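Local coordinates for putative glycyl-glycine endopeptidase lytM (Ruminococcus gnavus, PDB 3NYY), which is probably a metalloendopeptidase of the M23 family, related to the LytM-type glycyl-glycine endopeptidases, at residues A[6-9]-A[10-14]. Residues are numbered along the deposited sequence; the frame is centred on the assembly and turned at random.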
ATOM      1  N   GLN A   6     -18.943   6.808 -27.182  1.00 15.55           N
ATOM      2  CA  GLN A   6     -20.080   6.967 -26.266  1.00 14.71           C
ATOM      3  C   GLN A   6     -19.637   7.670 -24.968  1.00 15.13           C
ATOM      4  O   GLN A   6     -20.369   8.491 -24.437  1.00 16.20           O
ATOM      5  CB  GLN A   6     -20.720   5.612 -25.966  1.00 13.66           C
ATOM      6  CG  GLN A   6     -21.517   5.086 -27.148  1.00 15.38           C
ATOM      7  CD  GLN A   6     -21.993   3.653 -26.988  1.00 20.15           C
ATOM      8  OE1 GLN A   6     -21.253   2.765 -26.553  1.00 20.32           O
ATOM      9  NE2 GLN A   6     -23.185   3.395 -27.505  1.00 23.62           N
ATOM     10  N   ARG A   7     -18.438   7.354 -24.502  1.00 15.54           N
ATOM     11  CA  ARG A   7     -17.944   7.882 -23.245  1.00 13.95           C
ATOM     12  C   ARG A   7     -17.687   9.356 -23.415  1.00 16.42           C
ATOM     13  O   ARG A   7     -17.920  10.125 -22.507  1.00 17.15           O
ATOM     14  CB  ARG A   7     -16.709   7.145 -22.787  1.00 15.23           C
ATOM     15  CG  ARG A   7     -16.966   5.733 -22.336  1.00 15.88           C
ATOM     16  CD  ARG A   7     -15.660   4.978 -22.259  1.00 17.74           C
ATOM     17  NE  ARG A   7     -15.893   3.544 -22.134  1.00 17.70           N
ATOM     18  CZ  ARG A   7     -15.855   2.821 -21.011  1.00 21.61           C
ATOM     19  NH1 ARG A   7     -15.501   3.339 -19.838  1.00 19.87           N
ATOM     20  NH2 ARG A   7     -16.108   1.539 -21.077  1.00 18.37           N
ATOM     21  N   LEU A   8     -17.272   9.749 -24.603  1.00 15.13           N
ATOM     22  CA  LEU A   8     -16.875  11.114 -24.863  1.00 17.77           C
ATOM     23  C   LEU A   8     -18.112  12.025 -24.978  1.00 18.89           C
ATOM     24  O   LEU A   8     -17.960  13.233 -24.885  1.00 21.09           O
ATOM     25  CB  LEU A   8     -15.969  11.169 -26.098  1.00 18.44           C
ATOM     26  CG  LEU A   8     -15.200  12.415 -26.395  1.00 22.70           C
ATOM     27  CD1 LEU A   8     -14.165  12.603 -25.253  1.00 22.05           C
ATOM     28  CD2 LEU A   8     -14.527  12.276 -27.771  1.00 23.58           C
ATOM     29  N   GLN A   9     -19.314  11.460 -25.093  1.00 17.18           N
ATOM     30  CA  GLN A   9     -20.572  12.246 -25.210  1.00 19.81           C
ATOM     31  C   GLN A   9     -21.065  12.766 -23.884  1.00 22.36           C
ATOM     32  O   GLN A   9     -21.960  13.603 -23.862  1.00 25.15           O
ATOM     33  CB  GLN A   9     -21.704  11.444 -25.864  1.00 20.66           C
ATOM     34  CG  GLN A   9     -21.339  10.803 -27.203  1.00 23.04           C
ATOM     35  CD  GLN A   9     -20.665  11.754 -28.132  1.00 27.84           C
ATOM     36  OE1 GLN A   9     -21.270  12.739 -28.554  1.00 32.96           O
ATOM     37  NE2 GLN A   9     -19.402  11.484 -28.461  1.00 24.66           N
ATOM     38  N   LYS A  10     -20.510  12.258 -22.775  1.00 22.82           N
ATOM     39  CA  LYS A  10     -20.881  12.715 -21.425  1.00 22.97           C
ATOM     40  C   LYS A  10     -19.610  13.256 -20.727  1.00 18.67           C
ATOM     41  O   LYS A  10     -18.499  12.884 -21.079  1.00 16.50           O
ATOM     42  CB  LYS A  10     -21.402  11.536 -20.591  1.00 25.36           C
ATOM     43  CG  LYS A  10     -22.677  10.868 -21.107  1.00 36.55           C
ATOM     44  CD  LYS A  10     -23.916  11.689 -20.780  1.00 42.21           C
ATOM     45  CE  LYS A  10     -25.201  10.976 -21.216  1.00 49.44           C
ATOM     46  NZ  LYS A  10     -25.268  10.775 -22.705  1.00 52.62           N
ATOM     47  N   PRO A  11     -19.765  14.138 -19.723  1.00 20.98           N
ATOM     48  CA  PRO A  11     -18.579  14.606 -19.004  1.00 17.44           C
ATOM     49  C   PRO A  11     -17.767  13.422 -18.482  1.00 13.66           C
ATOM     50  O   PRO A  11     -18.338  12.434 -17.946  1.00 15.28           O
ATOM     51  CB  PRO A  11     -19.182  15.426 -17.854  1.00 21.05           C
ATOM     52  CG  PRO A  11     -20.512  15.881 -18.395  1.00 22.30           C
ATOM     53  CD  PRO A  11     -21.005  14.714 -19.162  1.00 22.58           C
ATOM     54  N   VAL A  12     -16.451  13.482 -18.685  1.00 14.88           N
ATOM     55  CA  VAL A  12     -15.630  12.291 -18.443  1.00 14.88           C
ATOM     56  C   VAL A  12     -15.134  12.179 -17.005  1.00 14.29           C
ATOM     57  O   VAL A  12     -14.949  11.080 -16.511  1.00 12.62           O
ATOM     58  CB  VAL A  12     -14.473  12.215 -19.455  1.00 18.41           C
ATOM     59  CG1 VAL A  12     -13.696  10.887 -19.315  1.00 16.62           C
ATOM     60  CG2 VAL A  12     -15.042  12.320 -20.897  1.00 23.94           C
ATOM     61  N   VAL A  13     -14.963  13.305 -16.308  1.00 14.86           N
ATOM     62  CA  VAL A  13     -14.328  13.300 -14.969  1.00 12.81           C
ATOM     63  C   VAL A  13     -15.042  12.394 -13.964  1.00 14.43           C
ATOM     64  O   VAL A  13     -14.377  11.655 -13.224  1.00 17.97           O
ATOM     65  CB  VAL A  13     -14.129  14.724 -14.408  1.00 13.14           C
ATOM     66  CG1 VAL A  13     -13.570  14.690 -12.982  1.00 12.55           C
ATOM     67  CG2 VAL A  13     -13.134  15.513 -15.344  1.00 14.45           C
ATOM     68  N   SER A  14     -16.372  12.392 -13.956  1.00 14.50           N
ATOM     69  CA  SER A  14     -17.121  11.542 -13.019  1.00 15.54           C
ATOM     70  C   SER A  14     -17.328  10.100 -13.461  1.00 16.17           C
ATOM     71  O   SER A  14     -17.899   9.296 -12.698  1.00 18.06           O
ATOM     72  CB  SER A  14     -18.463  12.185 -12.669  1.00 17.57           C
ATOM     73  OG  SER A  14     -19.230  12.404 -13.807  1.00 19.66           O
TER
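Arg7 O is the atom on which this local turn closes. It receives the backbone N-H of Lys10 in a nearly straight but weak hydrogen bond, with 3.4 Å between Lys10 N and Arg7 O and an N-H...O angle of 163°. One residue earlier, Gln9 N bonds to Gln6 O at 3.2 Å. The two bonds follow one another, each spanning three residues, and the backbone is extended at Lys10. Arg7 O has a second donor, the side-chain amide of Gln15, which also bonds Pro11 O.

Val12 brings the loop back beside this carbonyl. Its CG1 is anti to the backbone N (chi1 -174°), which puts CG2 on the side of the helix end. CG2 lies 4.0 Å from the polar Arg7 O. The same methyl makes a loose apolar touch with Leu8, at 4.5 Å between Val12 CG2 and Leu8 CD1.

The side chains of Gln9 and Arg7 lead away from the loop. Gln9 is bent at chi2 (-48°), which folds its amide back along the helix. There NE2 bonds Phe5 O, while the Arg7 guanidinium forms a salt bridge with Asp17 and Arg7 NE bonds Val2 O. Lys10 stays closer: a bend at chi2 takes its chain past the Gln9 carbonyl, and the side chain also touches Gln15.

The turn joins helix 4-8 to the loop leading to helix 16-20, in the N-terminal LytM region. Leu8 and Val12 both rest on Tyr80 of helix 77-88, and farther along the loop Pro11 and Val13 lie against Glu225 of strand 216-225.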